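Long-range contacts in leukotriene A-4 hydrolase (Saccharomyces cerevisiae, PDB 2XQ0), which cleaves di- and tripeptides as a zinc-dependent aminopeptidase of the M1 family and has a low epoxide hydrolase activity in vitro: residues Leu303-Ser308 with Gly325-Leu330; Asn318-Asn323 with Val388-Gly393; Phe394-His399 with Thr453-Pro458. All blocks are in the same frame, centred on the assembly; numbering follows the deposited sequence.

The three contacts run outward from the catalytic zinc, with two helices passing from one to the next. Contact 1 holds His-305, a zinc ligand that also borders bestatin, and contact 2 adds Phe-320 and Tyr-390 to the pocket; their centres are about 11 Å apart, and both use helix 321-339. Helix 388-403 then carries contact 2 into contact 3, the two centres lying about 9 Å apart. Val-328 CG2 packs 3.7 Å from Tyr-390 CD2 between contacts 1 and 2, and Trp-321 CH2 lies 3.9 Å from Leu-396 CD2 between contacts 2 and 3. Contact 3 is remote from the chemistry: the side chain of Asn-395 is about 14 Å from the bound bestatin (BES), nearest atoms taken.

Contact 1 of 3, residues Leu303-Ser308 with Gly325-Leu330; sequences LAHSWS and GWTVYL. With ZN (zinc ion), chain C.
Thr-327 meets His-305 and Ser-308 with the two branches of its side chain, a hydroxyl and a methyl. Its OG1 lies 2.8 Å from Ser-308 OG in a hydrogen bond between hydroxyls, and it also bonds to the carbonyl of Asn-323 one turn earlier in its own helix. Ala-304 O, also within reach of the single proton of Ser-308 OG, offers a weaker alternative. The first torsion of Ser-308 sets this OG between its own backbone N and carbonyl carbon, turned to the threonine.

The imidazole of His-305 is gripped at both nitrogens. NE2 binds the zinc ion at 2.0 Å, while ND1 donates to Ser-308 O at 2.9 Å with an N-H...O angle of 148°, which fixes the rotation of the ring. Thr-327 OG1 is also close to ND1, but it sits above the ring and is not a bonding partner. His-301 and Glu-324 are the other protein ligands of the metal, and together they make the HExxH-x18-E zinc site of M1 peptidases: the two histidines come from helix 297-311 and the glutamate from helix 321-339. The short segments of these helices run at 133° to each other, with their axes 8.7 Å apart at the nearest point.

Apolar contacts fill the rest. The methyl CG2 of Thr-327 stands 3.7 Å from the centroid of the His-305 ring, only 9° from its normal, a CH-pi contact over the face. A beta-branched threonine suits the place because one branch supplies this methyl and the other the hydroxyl. Ala-304, small enough for a close approach of the backbones, puts CB 3.8 Å from Leu-330 CB, and Ser-308 CB rests 3.5 Å from Trp-326 CB, whose indole leads away to stack on Tyr-417.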
# COMPACT_ATOMS: atom_id res chain seq x y z
N LEU A 303 0.93 -10.28 1.75
CA LEU A 303 0.49 -11.66 1.65
C LEU A 303 -1.02 -11.78 1.89
O LEU A 303 -1.69 -12.53 1.21
CB LEU A 303 1.20 -12.52 2.68
CG LEU A 303 0.63 -13.93 2.85
CD1 LEU A 303 0.83 -14.73 1.57
CD2 LEU A 303 1.33 -14.61 4.03
N ALA A 304 -1.54 -11.09 2.90
CA ALA A 304 -2.97 -11.18 3.19
C ALA A 304 -3.81 -10.65 2.01
O ALA A 304 -4.92 -11.15 1.76
CB ALA A 304 -3.32 -10.45 4.48
N HIS A 305 -3.28 -9.68 1.27
CA HIS A 305 -3.95 -9.17 0.07
C HIS A 305 -4.29 -10.28 -0.91
O HIS A 305 -5.27 -10.19 -1.68
CB HIS A 305 -3.09 -8.12 -0.63
CG HIS A 305 -3.35 -6.73 -0.17
ND1 HIS A 305 -4.61 -6.17 -0.17
CD2 HIS A 305 -2.51 -5.76 0.28
CE1 HIS A 305 -4.54 -4.93 0.29
NE2 HIS A 305 -3.28 -4.66 0.57
N SER A 306 -3.50 -11.35 -0.89
CA SER A 306 -3.76 -12.47 -1.81
C SER A 306 -5.22 -12.85 -1.71
O SER A 306 -5.87 -13.14 -2.71
CB SER A 306 -2.87 -13.67 -1.49
OG SER A 306 -1.51 -13.32 -1.66
N TRP A 307 -5.76 -12.82 -0.49
CA TRP A 307 -7.19 -13.02 -0.27
C TRP A 307 -8.03 -11.73 -0.39
O TRP A 307 -8.92 -11.63 -1.23
CB TRP A 307 -7.44 -13.71 1.07
CG TRP A 307 -6.93 -15.13 1.12
CD1 TRP A 307 -7.65 -16.26 0.84
CD2 TRP A 307 -5.61 -15.57 1.47
NE1 TRP A 307 -6.86 -17.37 0.98
CE2 TRP A 307 -5.60 -16.98 1.37
CE3 TRP A 307 -4.44 -14.91 1.85
CZ2 TRP A 307 -4.48 -17.74 1.64
CZ3 TRP A 307 -3.31 -15.67 2.12
CH2 TRP A 307 -3.34 -17.08 2.01
N SER A 308 -7.73 -10.74 0.45
CA SER A 308 -8.54 -9.53 0.53
C SER A 308 -7.96 -8.47 -0.36
O SER A 308 -7.09 -7.72 0.03
CB SER A 308 -8.60 -9.01 1.96
OG SER A 308 -7.29 -8.99 2.51
N GLY A 325 -9.09 -2.67 4.88
CA GLY A 325 -9.54 -2.99 6.24
C GLY A 325 -9.46 -4.47 6.53
O GLY A 325 -8.93 -4.91 7.56
N TRP A 326 -9.96 -5.27 5.60
CA TRP A 326 -9.77 -6.71 5.72
C TRP A 326 -8.29 -7.09 5.81
O TRP A 326 -7.88 -7.87 6.69
CB TRP A 326 -10.44 -7.43 4.54
CG TRP A 326 -11.85 -7.82 4.83
CD1 TRP A 326 -12.99 -7.30 4.29
CD2 TRP A 326 -12.26 -8.83 5.75
NE1 TRP A 326 -14.09 -7.93 4.82
CE2 TRP A 326 -13.67 -8.88 5.71
CE3 TRP A 326 -11.58 -9.70 6.60
CZ2 TRP A 326 -14.41 -9.76 6.50
CZ3 TRP A 326 -12.32 -10.58 7.38
CH2 TRP A 326 -13.70 -10.60 7.33
N THR A 327 -7.47 -6.55 4.89
CA THR A 327 -6.03 -6.87 4.88
C THR A 327 -5.36 -6.58 6.22
O THR A 327 -4.63 -7.42 6.73
CB THR A 327 -5.29 -6.14 3.74
OG1 THR A 327 -5.88 -6.53 2.49
CG2 THR A 327 -3.77 -6.47 3.75
N VAL A 328 -5.63 -5.42 6.80
CA VAL A 328 -5.02 -5.05 8.07
C VAL A 328 -5.51 -6.02 9.14
O VAL A 328 -4.74 -6.46 10.00
CB VAL A 328 -5.32 -3.55 8.46
CG1 VAL A 328 -4.79 -3.23 9.87
CG2 VAL A 328 -4.68 -2.57 7.45
N TYR A 329 -6.80 -6.36 9.07
CA TYR A 329 -7.39 -7.35 10.00
C TYR A 329 -6.68 -8.70 9.86
O TYR A 329 -6.16 -9.27 10.84
CB TYR A 329 -8.92 -7.48 9.81
CG TYR A 329 -9.48 -8.58 10.70
CD1 TYR A 329 -9.75 -8.34 12.05
CD2 TYR A 329 -9.67 -9.86 10.21
CE1 TYR A 329 -10.21 -9.35 12.88
CE2 TYR A 329 -10.11 -10.86 11.02
CZ TYR A 329 -10.37 -10.60 12.35
OH TYR A 329 -10.82 -11.62 13.16
N LEU A 330 -6.62 -9.20 8.63
CA LEU A 330 -5.96 -10.48 8.39
C LEU A 330 -4.47 -10.49 8.76
O LEU A 330 -4.00 -11.43 9.37
CB LEU A 330 -6.16 -10.92 6.93
CG LEU A 330 -7.62 -11.26 6.61
CD1 LEU A 330 -7.81 -11.47 5.09
CD2 LEU A 330 -8.11 -12.48 7.41
ZN ZN C . -2.58 -2.97 1.48

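Contact 2 of 3, residues Asn318-Asn323 with Val388-Gly393; sequences NHFWLN and VPYEKG. With BES (2-(3-amino-2-hydroxy-4-phenyl-butyrylamino)-4-methyl-pentanoic acid), chain B.
Phe-320 reaches past Pro-389 toward Tyr-390 and the bound bestatin, and its side chain can be followed outward from the backbone. CB sets off with CG anti to the backbone N (chi1 -173°), which carries the ring along the start of helix 388-403 and into the pocket. CD2 then meets Pro-389 CG at 3.8 Å and also touches CB of the same proline. One atom further on, CE2 is 4.5 Å from Tyr-390 CE1, a looser contact made obliquely to both rings. At the tip, CZ comes within 3.8 Å of C9 in the phenyl group of bestatin, so a phenylalanine suits this place by offering carbon alone to an aromatic group of the inhibitor.

The contact joins the turn leading into helix 321-339 to the start of helix 388-403 in the zinc-peptidase domain of the M1 family, and the second of these helices presents Tyr-390, the proton donor of the active site. The tyrosine OH bonds at 3.0 Å to bestatin O3, the amide oxygen that also reaches the zinc; O3 lies at the edge of the phenol, in its plane. A phenylalanine in place of Tyr-390 removes the hydroxyl, and O3, then without its hydrogen-bond donor here, would probably be held less firmly at the zinc.

Behind the pocket, Pro-389 also packs against Trp-321, its CB lying 3.9 Å from Trp-321 CA. The rigid proline ring thus touches two successive residues with adjacent carbons. Trp-321 CE3 settles 3.9 Å from Gly-393 CA, where the lack of a side chain lets the indole come close to the helix backbone. The NE1 of this indole turns to Thr-428 for its hydrogen bond, and Leu-322 CD2 lies over one of its faces.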
# COMPACT_ATOMS: atom_id res chain seq x y z
N ASN A 318 -14.95 3.76 -3.72
CA ASN A 318 -15.82 4.12 -2.60
C ASN A 318 -15.81 3.09 -1.49
O ASN A 318 -16.16 3.40 -0.36
CB ASN A 318 -17.28 4.26 -3.05
CG ASN A 318 -17.55 5.55 -3.76
OD1 ASN A 318 -16.70 6.43 -3.84
ND2 ASN A 318 -18.78 5.69 -4.24
N HIS A 319 -15.46 1.85 -1.83
CA HIS A 319 -15.53 0.72 -0.89
C HIS A 319 -14.13 0.12 -0.66
O HIS A 319 -13.98 -1.09 -0.43
CB HIS A 319 -16.51 -0.33 -1.41
CG HIS A 319 -17.86 0.23 -1.69
ND1 HIS A 319 -18.83 0.36 -0.71
CD2 HIS A 319 -18.38 0.77 -2.81
CE1 HIS A 319 -19.90 0.93 -1.24
NE2 HIS A 319 -19.65 1.19 -2.51
N PHE A 320 -13.13 0.99 -0.74
CA PHE A 320 -11.73 0.63 -0.59
C PHE A 320 -11.45 -0.05 0.75
O PHE A 320 -10.52 -0.85 0.87
CB PHE A 320 -10.88 1.89 -0.73
CG PHE A 320 -9.40 1.65 -0.77
CD1 PHE A 320 -8.86 0.69 -1.61
CD2 PHE A 320 -8.53 2.44 -0.01
CE1 PHE A 320 -7.48 0.48 -1.67
CE2 PHE A 320 -7.16 2.24 -0.05
CZ PHE A 320 -6.64 1.25 -0.89
N TRP A 321 -12.26 0.26 1.77
CA TRP A 321 -12.09 -0.37 3.08
C TRP A 321 -12.17 -1.91 3.03
O TRP A 321 -11.53 -2.60 3.83
CB TRP A 321 -13.07 0.20 4.12
CG TRP A 321 -14.41 -0.46 4.14
CD1 TRP A 321 -15.51 -0.11 3.40
CD2 TRP A 321 -14.81 -1.56 4.97
NE1 TRP A 321 -16.57 -0.94 3.71
CE2 TRP A 321 -16.16 -1.84 4.66
CE3 TRP A 321 -14.16 -2.34 5.93
CZ2 TRP A 321 -16.88 -2.87 5.30
CZ3 TRP A 321 -14.87 -3.36 6.55
CH2 TRP A 321 -16.21 -3.61 6.23
N LEU A 322 -12.96 -2.44 2.09
CA LEU A 322 -13.10 -3.90 1.96
C LEU A 322 -11.77 -4.54 1.63
O LEU A 322 -11.50 -5.67 2.01
CB LEU A 322 -14.11 -4.26 0.88
CG LEU A 322 -15.58 -4.03 1.27
CD1 LEU A 322 -16.51 -4.25 0.09
CD2 LEU A 322 -15.94 -4.94 2.45
N ASN A 323 -10.95 -3.83 0.85
CA ASN A 323 -9.60 -4.29 0.57
C ASN A 323 -8.73 -4.06 1.79
O ASN A 323 -8.34 -5.01 2.47
CB ASN A 323 -8.98 -3.56 -0.64
CG ASN A 323 -9.41 -4.14 -1.99
OD1 ASN A 323 -10.50 -4.69 -2.14
ND2 ASN A 323 -8.55 -4.00 -2.99
N VAL A 388 -7.77 5.95 7.20
CA VAL A 388 -9.14 5.55 7.57
C VAL A 388 -9.59 4.18 7.06
O VAL A 388 -10.09 3.36 7.84
CB VAL A 388 -10.16 6.64 7.17
CG1 VAL A 388 -11.60 6.15 7.37
CG2 VAL A 388 -9.90 7.90 7.97
N PRO A 389 -9.43 3.90 5.75
CA PRO A 389 -9.91 2.57 5.32
C PRO A 389 -9.16 1.44 6.00
O PRO A 389 -9.74 0.38 6.28
CB PRO A 389 -9.65 2.56 3.80
CG PRO A 389 -8.73 3.74 3.53
CD PRO A 389 -9.09 4.76 4.61
N TYR A 390 -7.87 1.66 6.26
CA TYR A 390 -7.04 0.66 6.92
C TYR A 390 -7.52 0.42 8.35
O TYR A 390 -7.86 -0.70 8.72
CB TYR A 390 -5.58 1.14 6.95
CG TYR A 390 -4.92 1.24 5.59
CD1 TYR A 390 -5.09 2.36 4.78
CD2 TYR A 390 -4.11 0.21 5.12
CE1 TYR A 390 -4.49 2.44 3.51
CE2 TYR A 390 -3.50 0.28 3.87
CZ TYR A 390 -3.69 1.39 3.07
OH TYR A 390 -3.07 1.46 1.84
N GLU A 391 -7.53 1.48 9.14
CA GLU A 391 -7.68 1.34 10.58
C GLU A 391 -9.12 1.44 11.07
O GLU A 391 -9.49 0.74 12.01
CB GLU A 391 -6.82 2.37 11.32
CG GLU A 391 -5.31 2.20 11.10
CD GLU A 391 -4.76 0.90 11.69
OE1 GLU A 391 -5.39 0.32 12.60
OE2 GLU A 391 -3.70 0.45 11.22
N LYS A 392 -9.93 2.31 10.49
CA LYS A 392 -11.34 2.27 10.83
C LYS A 392 -11.90 0.96 10.28
O LYS A 392 -12.75 0.32 10.90
CB LYS A 392 -12.10 3.51 10.28
CG LYS A 392 -13.51 3.64 10.84
CD LYS A 392 -14.31 4.83 10.27
CE LYS A 392 -14.09 6.12 11.05
NZ LYS A 392 -15.17 7.17 10.79
N GLY A 393 -11.40 0.56 9.11
CA GLY A 393 -11.80 -0.71 8.52
C GLY A 393 -11.47 -1.87 9.43
O GLY A 393 -12.33 -2.67 9.78
N2 BES B . -1.14 -1.34 -2.48
C1 BES B . -1.08 -0.76 -1.16
C6 BES B . -0.43 0.62 -1.23
C7 BES B . -1.29 1.56 -2.05
C8 BES B . -2.66 1.62 -1.82
C12 BES B . -0.71 2.35 -3.04
C9 BES B . -3.45 2.47 -2.58
C11 BES B . -1.51 3.20 -3.80
C10 BES B . -2.88 3.27 -3.56
C2 BES B . -0.29 -1.66 -0.20
O2 BES B . -0.80 -3.00 -0.07
C3 BES B . -0.31 -1.00 1.14
O3 BES B . -1.34 -0.96 1.83
N1 BES B . 0.88 -0.47 1.42
C4 BES B . 1.28 0.26 2.60
C13 BES B . 1.96 -0.81 3.45
C14 BES B . 1.40 -0.88 4.87
C15 BES B . 1.70 -2.24 5.49
C16 BES B . -0.10 -0.57 4.91
C5 BES B . 2.32 1.25 2.15
O1 BES B . 2.48 2.30 2.81
O4 BES B . 2.98 0.99 1.11

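Contact 3 of 3, residues Phe394-His399 with Thr453-Pro458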
# COMPACT_ATOMS: atom_id res chain seq x y z
N PHE A 394 -10.20 -1.97 9.81
CA PHE A 394 -9.77 -2.96 10.80
C PHE A 394 -10.60 -2.92 12.08
O PHE A 394 -11.01 -3.96 12.59
CB PHE A 394 -8.30 -2.73 11.17
CG PHE A 394 -7.94 -3.36 12.48
CD1 PHE A 394 -7.70 -4.71 12.57
CD2 PHE A 394 -7.91 -2.60 13.63
CE1 PHE A 394 -7.40 -5.30 13.78
CE2 PHE A 394 -7.61 -3.18 14.85
CZ PHE A 394 -7.35 -4.53 14.92
N ASN A 395 -10.84 -1.73 12.62
CA ASN A 395 -11.60 -1.65 13.87
C ASN A 395 -13.05 -2.09 13.78
O ASN A 395 -13.60 -2.63 14.75
CB ASN A 395 -11.48 -0.26 14.49
CG ASN A 395 -10.22 -0.12 15.32
OD1 ASN A 395 -10.11 -0.72 16.39
ND2 ASN A 395 -9.24 0.62 14.81
N LEU A 396 -13.68 -1.88 12.63
CA LEU A 396 -15.03 -2.42 12.47
C LEU A 396 -14.98 -3.95 12.49
O LEU A 396 -15.80 -4.60 13.14
CB LEU A 396 -15.67 -1.91 11.17
CG LEU A 396 -16.96 -2.60 10.77
CD1 LEU A 396 -17.95 -2.55 11.92
CD2 LEU A 396 -17.53 -1.95 9.51
N LEU A 397 -13.99 -4.53 11.81
CA LEU A 397 -13.89 -6.00 11.78
C LEU A 397 -13.51 -6.62 13.14
O LEU A 397 -13.98 -7.70 13.50
CB LEU A 397 -12.89 -6.44 10.71
CG LEU A 397 -13.33 -6.05 9.30
CD1 LEU A 397 -12.23 -6.31 8.30
CD2 LEU A 397 -14.60 -6.80 8.94
N PHE A 398 -12.63 -5.94 13.86
CA PHE A 398 -12.24 -6.35 15.19
C PHE A 398 -13.45 -6.29 16.16
O PHE A 398 -13.60 -7.14 17.05
CB PHE A 398 -11.08 -5.48 15.70
CG PHE A 398 -10.54 -5.94 17.04
CD1 PHE A 398 -9.81 -7.11 17.14
CD2 PHE A 398 -10.77 -5.20 18.19
CE1 PHE A 398 -9.31 -7.55 18.38
CE2 PHE A 398 -10.27 -5.63 19.43
CZ PHE A 398 -9.55 -6.81 19.51
N HIS A 399 -14.29 -5.28 15.99
CA HIS A 399 -15.52 -5.13 16.77
C HIS A 399 -16.47 -6.30 16.50
O HIS A 399 -17.01 -6.91 17.42
CB HIS A 399 -16.21 -3.81 16.42
CG HIS A 399 -17.48 -3.57 17.17
ND1 HIS A 399 -17.53 -3.49 18.55
CD2 HIS A 399 -18.75 -3.39 16.75
CE1 HIS A 399 -18.77 -3.28 18.93
NE2 HIS A 399 -19.54 -3.21 17.86
N THR A 453 -22.96 4.84 12.20
CA THR A 453 -21.78 5.52 12.70
C THR A 453 -20.52 4.92 12.09
O THR A 453 -19.65 5.64 11.60
CB THR A 453 -21.71 5.46 14.24
OG1 THR A 453 -22.78 6.25 14.77
CG2 THR A 453 -20.40 6.02 14.74
N TRP A 454 -20.45 3.59 12.09
CA TRP A 454 -19.28 2.91 11.55
C TRP A 454 -19.06 3.20 10.07
O TRP A 454 -17.96 3.54 9.66
CB TRP A 454 -19.38 1.40 11.78
CG TRP A 454 -19.01 0.97 13.17
CD1 TRP A 454 -19.87 0.60 14.16
CD2 TRP A 454 -17.69 0.87 13.72
NE1 TRP A 454 -19.16 0.26 15.30
CE2 TRP A 454 -17.82 0.42 15.05
CE3 TRP A 454 -16.41 1.10 13.21
CZ2 TRP A 454 -16.72 0.20 15.88
CZ3 TRP A 454 -15.32 0.89 14.03
CH2 TRP A 454 -15.49 0.45 15.35
N LEU A 455 -20.11 3.04 9.27
CA LEU A 455 -19.95 3.16 7.83
C LEU A 455 -19.96 4.60 7.27
O LEU A 455 -19.21 4.91 6.33
CB LEU A 455 -20.97 2.29 7.11
CG LEU A 455 -20.88 0.79 7.37
CD1 LEU A 455 -21.90 0.05 6.54
CD2 LEU A 455 -19.49 0.25 7.09
N TYR A 456 -20.79 5.47 7.82
CA TYR A 456 -21.02 6.77 7.18
C TYR A 456 -20.70 8.00 8.03
O TYR A 456 -20.84 9.12 7.56
CB TYR A 456 -22.45 6.86 6.62
CG TYR A 456 -22.68 5.89 5.49
CD1 TYR A 456 -22.28 6.20 4.21
CD2 TYR A 456 -23.27 4.66 5.72
CE1 TYR A 456 -22.46 5.31 3.17
CE2 TYR A 456 -23.46 3.76 4.68
CZ TYR A 456 -23.06 4.09 3.41
OH TYR A 456 -23.24 3.21 2.38
N LYS A 457 -20.27 7.82 9.27
CA LYS A 457 -20.03 8.98 10.12
C LYS A 457 -18.54 9.26 10.15
O LYS A 457 -17.74 8.33 10.12
CB LYS A 457 -20.57 8.71 11.53
CG LYS A 457 -20.88 9.94 12.37
CD LYS A 457 -22.29 9.86 12.95
CE LYS A 457 -22.29 9.92 14.48
NZ LYS A 457 -21.96 11.28 15.00
N PRO A 458 -18.16 10.55 10.20
CA PRO A 458 -16.76 11.00 10.30
C PRO A 458 -16.13 10.87 11.69
O PRO A 458 -16.84 10.71 12.68
CB PRO A 458 -16.86 12.49 9.93
CG PRO A 458 -18.27 12.88 10.26
CD PRO A 458 -19.08 11.66 9.92
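Trp-454 lays one face of its indole over Leu-396, overlapping both the backbone and the side chain of that residue. Leu-396 CA points at the six-membered ring in a CH-pi contact, 4.0 Å from the centroid and 25° off the normal. CZ3 of the tryptophan is 3.5 Å from Leu-396 N, and CE3 lies 3.7 Å from Leu-396 CB. The leucine has CG anti to its own backbone N (chi1 169°), which swings CD1 across the indole, where it lies toward the rim beside CG and CD2 of Trp-454. The other leucine methyl, Leu-396 CD2, passes the tryptophan and meets Leu-455 CD2 at 3.8 Å, branch end to branch end. A branched leucine suits the position because it can serve two neighbours at once.

The far corner of the indole borders Asn-395. CH2 lies 3.7 Å from Asn-395 O, and CZ3 touches the CB of the same residue, while the amide turns away to give its ND2 hydrogen bond to Glu-391 O, one turn back in the helix. At the pyrrole end His-399 CD2 comes to 3.9 Å from Trp-454 NE1. The two planes are only 24° apart, but the rings are slid so far past each other that they barely overlap.

These contacts fasten helix 451-456 against the middle of helix 388-403, well outside the zinc site, with Pro-461 also against the indole and Leu-432 of helix 428-438 beside Leu-455. A tryptophan fits here because one broad, polarisable surface can span a little over one helical turn, from Asn-395 to His-399. With dispersion and CH-pi contacts in place of directed polar bonds between the segments, the fit probably depends mainly on shape and on exclusion of water.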